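Local coordinates for protein pyroglutatmate porin OpdO (Pseudomonas aeruginosa, PDB 3SZV) that probably acts as an outer-membrane channel of the OprD porin family that lets small carboxylate solutes such as pyroglutamate across the outer membrane, at residues K130-S135 against Q220-L225; A182-G187 against F305-E310; D240-R245 against D293-N298. One frame throughout, in Å; residues are numbered along the deposited sequence.

Contact 1: K130-S135 against Q220-L225; sequences KSPLVS and QTFAGL. With C8E ((hydroxyethyloxy)tri(ethyloxy)octane), chain I; C8E ((hydroxyethyloxy)tri(ethyloxy)octane), chain H.
Over one face of the Phe222 ring lies the pyrrolidine of Pro132, which covers it with its CB. Pro132 CB stands 3.7 Å from the ring centroid and 17° off the normal, which meets the geometry of a CH-pi contact, and it is displaced toward the rim, with Phe222 CD2 its nearest ring atom at 3.5 Å. Pro132 CG lies just beyond the rim, near CE2. The ring is set for this by its first torsion: CG is anti to the backbone N (chi1 166°), which carries the ring inward from the strand, where it crosses the proline at about a right angle. Leu133, next in the loop, packs beside it. Its CD2 methyl touches Phe222 CB at 3.8 Å and Gln220 OE1 at 3.5 Å, while the leucine and the extended glutamine run past each other in opposite directions. The polar link between the segments is a water 2.8 Å from both Leu133 O and Gln220 OE1, though other acceptors compete for its protons. Within 130-135 the tight bend is braced by Ser131 OG, which donates to Val134 O at 2.8 Å. The contact thus seats an inward-folded loop on the inner side of the barrel wall: 130-135 follows strand 120-124, Pro132 and Leu133 also touch His210 of strand 205-214, Leu133 reaches Phe192 of strand 186-200, and Tyr295 from another loop meets both Pro132 and Phe222.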
loop_
_atom_site.group_PDB
_atom_site.type_symbol
_atom_site.label_atom_id
_atom_site.label_comp_id
_atom_site.label_asym_id
_atom_site.label_seq_id
_atom_site.Cartn_x
_atom_site.Cartn_y
_atom_site.Cartn_z
ATOM N N LYS A 130 -1.244 0.163 5.914
ATOM C CA LYS A 130 -1.645 1.180 4.954
ATOM C C LYS A 130 -2.277 2.347 5.698
ATOM O O LYS A 130 -3.098 2.158 6.600
ATOM C CB LYS A 130 -2.693 0.622 3.981
ATOM C CG LYS A 130 -2.359 -0.711 3.325
ATOM C CD LYS A 130 -1.224 -0.596 2.332
ATOM C CE LYS A 130 -1.061 -1.940 1.607
ATOM N NZ LYS A 130 -0.078 -1.878 0.480
ATOM N N SER A 131 -1.901 3.556 5.316
ATOM C CA SER A 131 -2.508 4.769 5.863
ATOM C C SER A 131 -2.264 5.896 4.876
ATOM O O SER A 131 -1.367 5.793 4.037
ATOM C CB SER A 131 -1.926 5.134 7.237
ATOM O OG SER A 131 -0.607 5.654 7.146
ATOM N N PRO A 132 -3.026 6.986 4.973
ATOM C CA PRO A 132 -2.847 8.038 3.969
ATOM C C PRO A 132 -1.407 8.540 3.881
ATOM O O PRO A 132 -0.925 8.756 2.755
ATOM C CB PRO A 132 -3.809 9.134 4.450
ATOM C CG PRO A 132 -4.935 8.335 5.080
ATOM C CD PRO A 132 -4.220 7.225 5.819
ATOM N N LEU A 133 -0.724 8.731 5.002
ATOM C CA LEU A 133 0.607 9.355 4.972
ATOM C C LEU A 133 1.757 8.367 4.848
ATOM O O LEU A 133 2.896 8.780 4.617
ATOM C CB LEU A 133 0.815 10.257 6.193
ATOM C CG LEU A 133 -0.166 11.431 6.240
ATOM C CD1 LEU A 133 0.153 12.259 7.484
ATOM C CD2 LEU A 133 -0.081 12.316 4.993
ATOM N N VAL A 134 1.473 7.080 5.029
ATOM C CA VAL A 134 2.500 6.057 4.844
ATOM C C VAL A 134 1.865 4.704 4.628
ATOM O O VAL A 134 1.032 4.260 5.426
ATOM C CB VAL A 134 3.497 6.029 6.012
ATOM C CG1 VAL A 134 2.799 5.801 7.357
ATOM C CG2 VAL A 134 4.527 4.926 5.781
ATOM N N SER A 135 2.233 4.069 3.517
ATOM C CA SER A 135 1.707 2.747 3.169
ATOM C C SER A 135 2.820 1.839 2.693
ATOM O O SER A 135 3.530 2.170 1.740
ATOM C CB SER A 135 0.679 2.851 2.043
ATOM O OG SER A 135 -0.528 3.495 2.470
ATOM N N GLN A 220 3.659 16.782 6.347
ATOM C CA GLN A 220 2.524 16.612 5.450
ATOM C C GLN A 220 1.245 16.370 6.236
ATOM O O GLN A 220 1.246 15.637 7.223
ATOM C CB GLN A 220 2.786 15.443 4.506
ATOM C CG GLN A 220 1.781 15.285 3.369
ATOM C CD GLN A 220 2.203 14.187 2.425
ATOM O OE1 GLN A 220 2.569 13.105 2.859
ATOM N NE2 GLN A 220 2.189 14.466 1.120
ATOM N N THR A 221 0.163 16.999 5.802
ATOM C CA THR A 221 -1.154 16.784 6.388
ATOM C C THR A 221 -2.108 16.374 5.290
ATOM O O THR A 221 -2.052 16.922 4.184
ATOM C CB THR A 221 -1.655 18.048 7.079
ATOM O OG1 THR A 221 -0.736 18.383 8.129
ATOM C CG2 THR A 221 -3.063 17.840 7.677
ATOM N N PHE A 222 -2.968 15.405 5.593
ATOM C CA PHE A 222 -3.950 14.850 4.660
ATOM C C PHE A 222 -5.345 14.989 5.247
ATOM O O PHE A 222 -5.576 14.668 6.418
ATOM C CB PHE A 222 -3.653 13.359 4.414
ATOM C CG PHE A 222 -4.780 12.596 3.736
ATOM C CD1 PHE A 222 -4.798 12.448 2.361
ATOM C CD2 PHE A 222 -5.824 12.049 4.477
ATOM C CE1 PHE A 222 -5.836 11.755 1.732
ATOM C CE2 PHE A 222 -6.856 11.350 3.862
ATOM C CZ PHE A 222 -6.859 11.204 2.486
ATOM N N ALA A 223 -6.276 15.478 4.437
ATOM C CA ALA A 223 -7.689 15.442 4.793
ATOM C C ALA A 223 -8.420 14.659 3.722
ATOM O O ALA A 223 -8.121 14.787 2.537
ATOM C CB ALA A 223 -8.255 16.857 4.912
ATOM N N GLY A 224 -9.385 13.848 4.132
ATOM C CA GLY A 224 -10.139 13.052 3.184
ATOM C C GLY A 224 -11.597 12.942 3.574
ATOM O O GLY A 224 -11.950 13.039 4.748
ATOM N N LEU A 225 -12.452 12.769 2.574
ATOM C CA LEU A 225 -13.872 12.568 2.822
ATOM C C LEU A 225 -14.290 11.474 1.877
ATOM O O LEU A 225 -14.054 11.574 0.669
ATOM C CB LEU A 225 -14.645 13.860 2.516
ATOM C CG LEU A 225 -16.068 13.982 3.058
ATOM C CD1 LEU A 225 -16.097 13.827 4.577
ATOM C CD2 LEU A 225 -16.684 15.321 2.645
HETATM C C4 C8E I . 1.897 19.457 7.682
HETATM C C5 C8E I . 2.176 19.299 9.173
HETATM C C6 C8E I . 2.550 17.853 9.477
HETATM C C7 C8E I . 3.622 17.751 10.548
HETATM C C8 C8E I . 3.097 18.020 11.952
HETATM O O9 C8E I . 3.777 17.186 12.871
HETATM C C10 C8E I . 3.503 15.813 12.684
HETATM C C11 C8E I . 2.997 15.314 14.031
HETATM O O12 C8E I . 2.578 13.973 14.027
HETATM C C13 C8E I . 2.595 13.477 15.348
HETATM C C14 C8E I . 2.924 11.990 15.391
HETATM O O15 C8E I . 2.637 11.505 16.684
HETATM C C16 C8E I . 3.464 10.437 17.084
HETATM C C17 C8E I . 2.650 9.141 17.046
HETATM O O18 C8E I . 3.371 8.061 17.600
HETATM C C19 C8E I . 2.621 7.323 18.542
HETATM C C20 C8E I . 2.634 5.843 18.166
HETATM O O21 C8E I . 3.365 5.114 19.129
HETATM O O12 C8E H . -9.227 22.035 -4.838
HETATM C C13 C8E H . -9.142 21.790 -3.454
HETATM C C14 C8E H . -10.331 20.959 -2.971
HETATM O O15 C8E H . -9.955 20.290 -1.784
HETATM C C16 C8E H . -10.653 19.087 -1.546
HETATM C C17 C8E H . -11.306 19.143 -0.170
HETATM O O18 C8E H . -11.846 17.882 0.171
HETATM C C19 C8E H . -10.879 16.990 0.676
HETATM C C20 C8E H . -11.200 16.655 2.133
HETATM O O21 C8E H . -12.141 17.575 2.638
HETATM O O HOH W 1 3.959 11.351 4.531
#

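Contact 2: A182-G187 against F305-E310; sequences ANRIGG and FGNVDE
Arg184 and Asn307 bury the most surface here, with Gly306 a smaller third, and the contact rests on one extended side chain reaching across to a turn. The Arg184 chain is straight from CG to NE, and CG lies anti to the carbonyl carbon (chi1 -67°), which carries the guanidinium to the Asn307 amide. There, Arg184 NE and NH2 both approach Asn307 OD1, each at 3.2 Å. That oxygen stands well out of the guanidinium plane, and at an N-H...O angle of 122° both bonds are strongly bent and weak. The planes of the two groups stand 77° apart, so the amide is turned nearly perpendicular to the guanidinium instead of pairing flat with it. One guanidinium face looks onto the Gly306-Asn307 peptide, with Gly306 C 3.9 Å above the plane. The stronger hold on the arginine is a salt bridge from NH2 to Asp304. Asn307 is fixed from behind by Glu310, whose OE1 accepts from Asn307 ND2 at 2.9 Å and from Asn307 N at 3.1 Å. Those two bonds brace the side chain and the start of the type II turn 307-310, itself closed by Glu310 N to Asn307 O at 3.0 Å. The contact therefore joins the turn between strands 180-182 and 186-200 to the end of the long loop leading into strand 311-320; Asn307 also packs on Val341 of strand 329-343 and Glu351 of strand 346-361.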
loop_
_atom_site.group_PDB
_atom_site.type_symbol
_atom_site.label_atom_id
_atom_site.label_comp_id
_atom_site.label_asym_id
_atom_site.label_seq_id
_atom_site.Cartn_x
_atom_site.Cartn_y
_atom_site.Cartn_z
ATOM N N ALA A 182 12.882 10.633 0.662
ATOM C CA ALA A 182 11.610 10.969 0.028
ATOM C C ALA A 182 11.673 10.746 -1.478
ATOM O O ALA A 182 12.669 11.053 -2.121
ATOM C CB ALA A 182 11.214 12.402 0.338
ATOM N N ASN A 183 10.605 10.180 -2.019
ATOM C CA ASN A 183 10.492 9.959 -3.457
ATOM C C ASN A 183 10.722 11.257 -4.244
ATOM O O ASN A 183 10.106 12.286 -3.925
ATOM C CB ASN A 183 9.115 9.383 -3.784
ATOM C CG ASN A 183 9.035 8.837 -5.189
ATOM O OD1 ASN A 183 9.587 7.773 -5.488
ATOM N ND2 ASN A 183 8.359 9.565 -6.073
ATOM N N ARG A 184 11.592 11.179 -5.258
ATOM C CA ARG A 184 12.061 12.318 -6.083
ATOM C C ARG A 184 12.906 13.338 -5.338
ATOM O O ARG A 184 13.978 13.724 -5.818
ATOM C CB ARG A 184 10.908 13.053 -6.782
ATOM C CG ARG A 184 10.178 12.252 -7.844
ATOM C CD ARG A 184 9.087 13.126 -8.479
ATOM N NE ARG A 184 8.311 12.423 -9.493
ATOM C CZ ARG A 184 7.210 11.712 -9.250
ATOM N NH1 ARG A 184 6.737 11.615 -8.005
ATOM N NH2 ARG A 184 6.585 11.106 -10.252
ATOM N N ILE A 185 12.418 13.777 -4.185
ATOM C CA ILE A 185 12.998 14.913 -3.468
ATOM C C ILE A 185 14.309 14.558 -2.765
ATOM O O ILE A 185 15.177 15.418 -2.569
ATOM C CB ILE A 185 11.973 15.455 -2.461
ATOM C CG1 ILE A 185 10.830 16.150 -3.208
ATOM C CG2 ILE A 185 12.621 16.390 -1.443
ATOM C CD1 ILE A 185 9.498 16.032 -2.483
ATOM N N GLY A 186 14.463 13.289 -2.393
ATOM C CA GLY A 186 15.676 12.844 -1.737
ATOM C C GLY A 186 15.675 13.121 -0.246
ATOM O O GLY A 186 14.646 12.987 0.426
ATOM N N GLY A 187 16.838 13.503 0.267
ATOM C CA GLY A 187 17.005 13.731 1.688
ATOM C C GLY A 187 17.291 12.457 2.463
ATOM O O GLY A 187 17.261 11.353 1.917
ATOM N N PHE A 305 1.652 9.791 -11.140
ATOM C CA PHE A 305 1.052 11.016 -11.660
ATOM C C PHE A 305 1.173 12.148 -10.643
ATOM O O PHE A 305 0.319 13.022 -10.528
ATOM C CB PHE A 305 -0.363 10.746 -12.183
ATOM C CG PHE A 305 -0.350 9.898 -13.424
ATOM C CD1 PHE A 305 -0.369 10.484 -14.685
ATOM C CD2 PHE A 305 -0.213 8.516 -13.333
ATOM C CE1 PHE A 305 -0.292 9.708 -15.836
ATOM C CE2 PHE A 305 -0.139 7.737 -14.471
ATOM C CZ PHE A 305 -0.183 8.332 -15.728
ATOM N N GLY A 306 2.304 12.125 -9.942
ATOM C CA GLY A 306 2.568 13.066 -8.869
ATOM C C GLY A 306 3.671 14.054 -9.189
ATOM O O GLY A 306 4.249 14.665 -8.288
ATOM N N ASN A 307 3.969 14.203 -10.479
ATOM C CA ASN A 307 4.978 15.165 -10.916
ATOM C C ASN A 307 4.568 16.615 -10.675
ATOM O O ASN A 307 3.385 16.924 -10.512
ATOM C CB ASN A 307 5.308 14.938 -12.396
ATOM C CG ASN A 307 5.967 13.600 -12.631
ATOM O OD1 ASN A 307 7.158 13.432 -12.347
ATOM N ND2 ASN A 307 5.206 12.642 -13.154
ATOM N N VAL A 308 5.553 17.500 -10.661
ATOM C CA VAL A 308 5.295 18.924 -10.482
ATOM C C VAL A 308 4.202 19.425 -11.429
ATOM O O VAL A 308 4.291 19.247 -12.652
ATOM C CB VAL A 308 6.590 19.751 -10.693
ATOM C CG1 VAL A 308 6.299 21.240 -10.619
ATOM C CG2 VAL A 308 7.641 19.343 -9.662
ATOM N N ASP A 309 3.167 20.039 -10.848
ATOM C CA ASP A 309 2.062 20.665 -11.592
ATOM C C ASP A 309 1.134 19.690 -12.340
ATOM O O ASP A 309 0.236 20.119 -13.069
ATOM C CB ASP A 309 2.589 21.747 -12.550
ATOM C CG ASP A 309 3.094 22.971 -11.821
ATOM O OD1 ASP A 309 2.630 23.224 -10.693
ATOM O OD2 ASP A 309 3.940 23.700 -12.384
ATOM N N GLU A 310 1.323 18.388 -12.148
ATOM C CA GLU A 310 0.616 17.419 -12.980
ATOM C C GLU A 310 -0.894 17.384 -12.756
ATOM O O GLU A 310 -1.360 17.242 -11.620
ATOM C CB GLU A 310 1.194 16.016 -12.800
ATOM C CG GLU A 310 0.684 15.049 -13.855
ATOM C CD GLU A 310 1.585 13.849 -14.036
ATOM O OE1 GLU A 310 2.445 13.617 -13.157
ATOM O OE2 GLU A 310 1.443 13.166 -15.083
#

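Contact 3: D240-R245 against D293-N298; sequences DLRFAR and DPYLVN. With C8E ((hydroxyethyloxy)tri(ethyloxy)octane), chain H.
A cation-pi stack between the barrel wall and an inward loop defines this contact: the guanidinium of Arg242, on strand 236-248, lies flat on the ring of Tyr295. The planes differ by 7° and Arg242 CZ is 3.8 Å from the ring centroid, with NH1 over the ring centre. Val297 CG1 covers the opposite face of the guanidinium, 3.6 Å from Arg242 NE, so the flat cation is layered between an aromatic ring and a methyl group. Asp240, two residues back, takes the side-on pair: NE to OD1 at 3.0 Å and NH2 to OD2 at 2.9 Å. Both bonds are nearly straight and lie close to the guanidinium plane, but they approach from above the carboxylate plane. This salt bridge should fix the cation's rotation and balance its charge. Arg242 NH1 turns to the loop, giving a weak bond to Tyr295 O at 3.1 Å and a bond to a water that also donates to Leu296 O. Tyr295 is the centre of an inverse gamma turn, which presents ring and carbonyl to the same arginine. A loop folded against the inner wall is a known porin-barrel feature, consistent here with a narrowed channel.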
loop_
_atom_site.group_PDB
_atom_site.type_symbol
_atom_site.label_atom_id
_atom_site.label_comp_id
_atom_site.label_asym_id
_atom_site.label_seq_id
_atom_site.Cartn_x
_atom_site.Cartn_y
_atom_site.Cartn_z
ATOM N N ASP A 240 -14.581 9.530 -3.284
ATOM C CA ASP A 240 -13.374 9.558 -2.452
ATOM C C ASP A 240 -12.608 10.843 -2.782
ATOM O O ASP A 240 -12.051 10.977 -3.871
ATOM C CB ASP A 240 -12.561 8.280 -2.756
ATOM C CG ASP A 240 -11.260 8.157 -1.960
ATOM O OD1 ASP A 240 -10.719 9.160 -1.460
ATOM O OD2 ASP A 240 -10.771 7.004 -1.879
ATOM N N LEU A 241 -12.629 11.794 -1.851
ATOM C CA LEU A 241 -11.974 13.094 -2.030
ATOM C C LEU A 241 -10.763 13.201 -1.116
ATOM O O LEU A 241 -10.844 12.877 0.072
ATOM C CB LEU A 241 -12.944 14.232 -1.695
ATOM C CG LEU A 241 -14.263 14.222 -2.453
ATOM C CD1 LEU A 241 -15.103 15.423 -2.019
ATOM C CD2 LEU A 241 -13.982 14.257 -3.950
ATOM N N ARG A 242 -9.655 13.699 -1.660
ATOM C CA ARG A 242 -8.383 13.735 -0.937
ATOM C C ARG A 242 -7.697 15.064 -1.116
ATOM O O ARG A 242 -7.667 15.616 -2.218
ATOM C CB ARG A 242 -7.441 12.641 -1.456
ATOM C CG ARG A 242 -8.034 11.243 -1.345
ATOM C CD ARG A 242 -7.054 10.174 -1.781
ATOM N NE ARG A 242 -7.762 8.896 -1.856
ATOM C CZ ARG A 242 -7.204 7.760 -2.253
ATOM N NH1 ARG A 242 -5.915 7.737 -2.560
ATOM N NH2 ARG A 242 -7.922 6.650 -2.321
ATOM N N PHE A 243 -7.111 15.578 -0.049
ATOM C CA PHE A 243 -6.297 16.777 -0.180
ATOM C C PHE A 243 -5.136 16.724 0.790
ATOM O O PHE A 243 -5.341 16.535 1.988
ATOM C CB PHE A 243 -7.112 18.048 0.072
ATOM C CG PHE A 243 -6.353 19.304 -0.254
ATOM C CD1 PHE A 243 -6.308 19.777 -1.553
ATOM C CD2 PHE A 243 -5.643 19.983 0.723
ATOM C CE1 PHE A 243 -5.593 20.926 -1.869
ATOM C CE2 PHE A 243 -4.925 21.132 0.412
ATOM C CZ PHE A 243 -4.900 21.595 -0.883
ATOM N N ALA A 244 -3.910 16.869 0.288
ATOM C CA ALA A 244 -2.733 16.825 1.149
ATOM C C ALA A 244 -1.817 17.983 0.834
ATOM O O ALA A 244 -1.599 18.312 -0.337
ATOM C CB ALA A 244 -1.971 15.516 0.977
ATOM N N ARG A 245 -1.276 18.606 1.873
ATOM C CA ARG A 245 -0.303 19.686 1.707
ATOM C C ARG A 245 0.971 19.324 2.434
ATOM O O ARG A 245 0.932 18.781 3.540
ATOM C CB ARG A 245 -0.837 21.010 2.244
ATOM C CG ARG A 245 0.141 22.176 2.061
ATOM C CD ARG A 245 -0.416 23.496 2.595
ATOM N NE ARG A 245 0.412 24.620 2.174
ATOM N N ASP A 293 4.165 3.355 -0.949
ATOM C CA ASP A 293 3.071 3.693 -1.861
ATOM C C ASP A 293 2.445 5.040 -1.504
ATOM O O ASP A 293 2.050 5.259 -0.353
ATOM C CB ASP A 293 1.963 2.630 -1.806
ATOM C CG ASP A 293 2.346 1.326 -2.468
ATOM O OD1 ASP A 293 3.437 1.229 -3.063
ATOM O OD2 ASP A 293 1.512 0.400 -2.415
ATOM N N PRO A 294 2.321 5.937 -2.483
ATOM C CA PRO A 294 1.673 7.224 -2.210
ATOM C C PRO A 294 0.162 7.072 -2.238
ATOM O O PRO A 294 -0.363 6.278 -3.031
ATOM C CB PRO A 294 2.156 8.101 -3.380
ATOM C CG PRO A 294 2.279 7.120 -4.541
ATOM C CD PRO A 294 2.780 5.819 -3.884
ATOM N N TYR A 295 -0.543 7.856 -1.417
ATOM C CA TYR A 295 -1.997 7.734 -1.336
ATOM C C TYR A 295 -2.673 8.653 -2.353
ATOM O O TYR A 295 -3.486 9.520 -2.004
ATOM C CB TYR A 295 -2.463 8.036 0.089
ATOM C CG TYR A 295 -3.824 7.480 0.441
ATOM C CD1 TYR A 295 -4.080 6.122 0.356
ATOM C CD2 TYR A 295 -4.839 8.306 0.902
ATOM C CE1 TYR A 295 -5.328 5.608 0.705
ATOM C CE2 TYR A 295 -6.077 7.808 1.254
ATOM C CZ TYR A 295 -6.320 6.462 1.141
ATOM O OH TYR A 295 -7.562 5.963 1.488
ATOM N N LEU A 296 -2.346 8.412 -3.619
ATOM C CA LEU A 296 -2.838 9.226 -4.733
ATOM C C LEU A 296 -3.852 8.434 -5.527
ATOM O O LEU A 296 -3.632 7.259 -5.818
ATOM C CB LEU A 296 -1.686 9.636 -5.647
ATOM C CG LEU A 296 -0.685 10.611 -5.018
ATOM C CD1 LEU A 296 0.544 10.736 -5.917
ATOM C CD2 LEU A 296 -1.325 11.996 -4.766
ATOM N N VAL A 297 -4.969 9.063 -5.871
ATOM C CA VAL A 297 -6.017 8.333 -6.582
ATOM C C VAL A 297 -5.554 7.808 -7.939
ATOM O O VAL A 297 -6.063 6.785 -8.404
ATOM C CB VAL A 297 -7.339 9.150 -6.746
ATOM C CG1 VAL A 297 -7.923 9.571 -5.374
ATOM C CG2 VAL A 297 -7.153 10.356 -7.695
ATOM N N ASN A 298 -4.614 8.508 -8.589
ATOM C CA ASN A 298 -4.143 8.073 -9.897
ATOM C C ASN A 298 -2.781 7.370 -9.877
ATOM O O ASN A 298 -2.120 7.248 -10.905
ATOM C CB ASN A 298 -4.149 9.255 -10.886
ATOM C CG ASN A 298 -5.567 9.684 -11.281
ATOM O OD1 ASN A 298 -6.555 8.988 -11.008
ATOM N ND2 ASN A 298 -5.668 10.835 -11.948
HETATM O O12 C8E H . -9.227 22.035 -4.838
HETATM C C13 C8E H . -9.142 21.790 -3.454
HETATM C C14 C8E H . -10.331 20.959 -2.971
HETATM O O15 C8E H . -9.955 20.290 -1.784
HETATM C C16 C8E H . -10.653 19.087 -1.546
HETATM C C17 C8E H . -11.306 19.143 -0.170
HETATM O O18 C8E H . -11.846 17.882 0.171
HETATM C C19 C8E H . -10.879 16.990 0.676
HETATM C C20 C8E H . -11.200 16.655 2.133
HETATM O O21 C8E H . -12.141 17.575 2.638
HETATM O O HOH W 2 -4.407 5.361 -3.265
#

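Contacts 1 and 3 join a barrel strand to an inward loop, contact 2 a turn to a loop; the long loop before strand 311-320 supplies one side of contacts 2 and 3. Contact 1 is the most buried and mainly apolar, its polar link being a water. Contact 3 is partly buried and centred on a charged, stacked arginine, whereas contact 2, farther from the chain centre, has an exposed arginine with weak bonds across the contact and a salt bridge to Asp304. Contacts 1 and 3 lie side by side, centres 7 Å apart: their strands 218-230 and 236-248 are paired neighbours. Contact 2 meets contact 3 through Phe305 packing near Asn298, without touching contact 1.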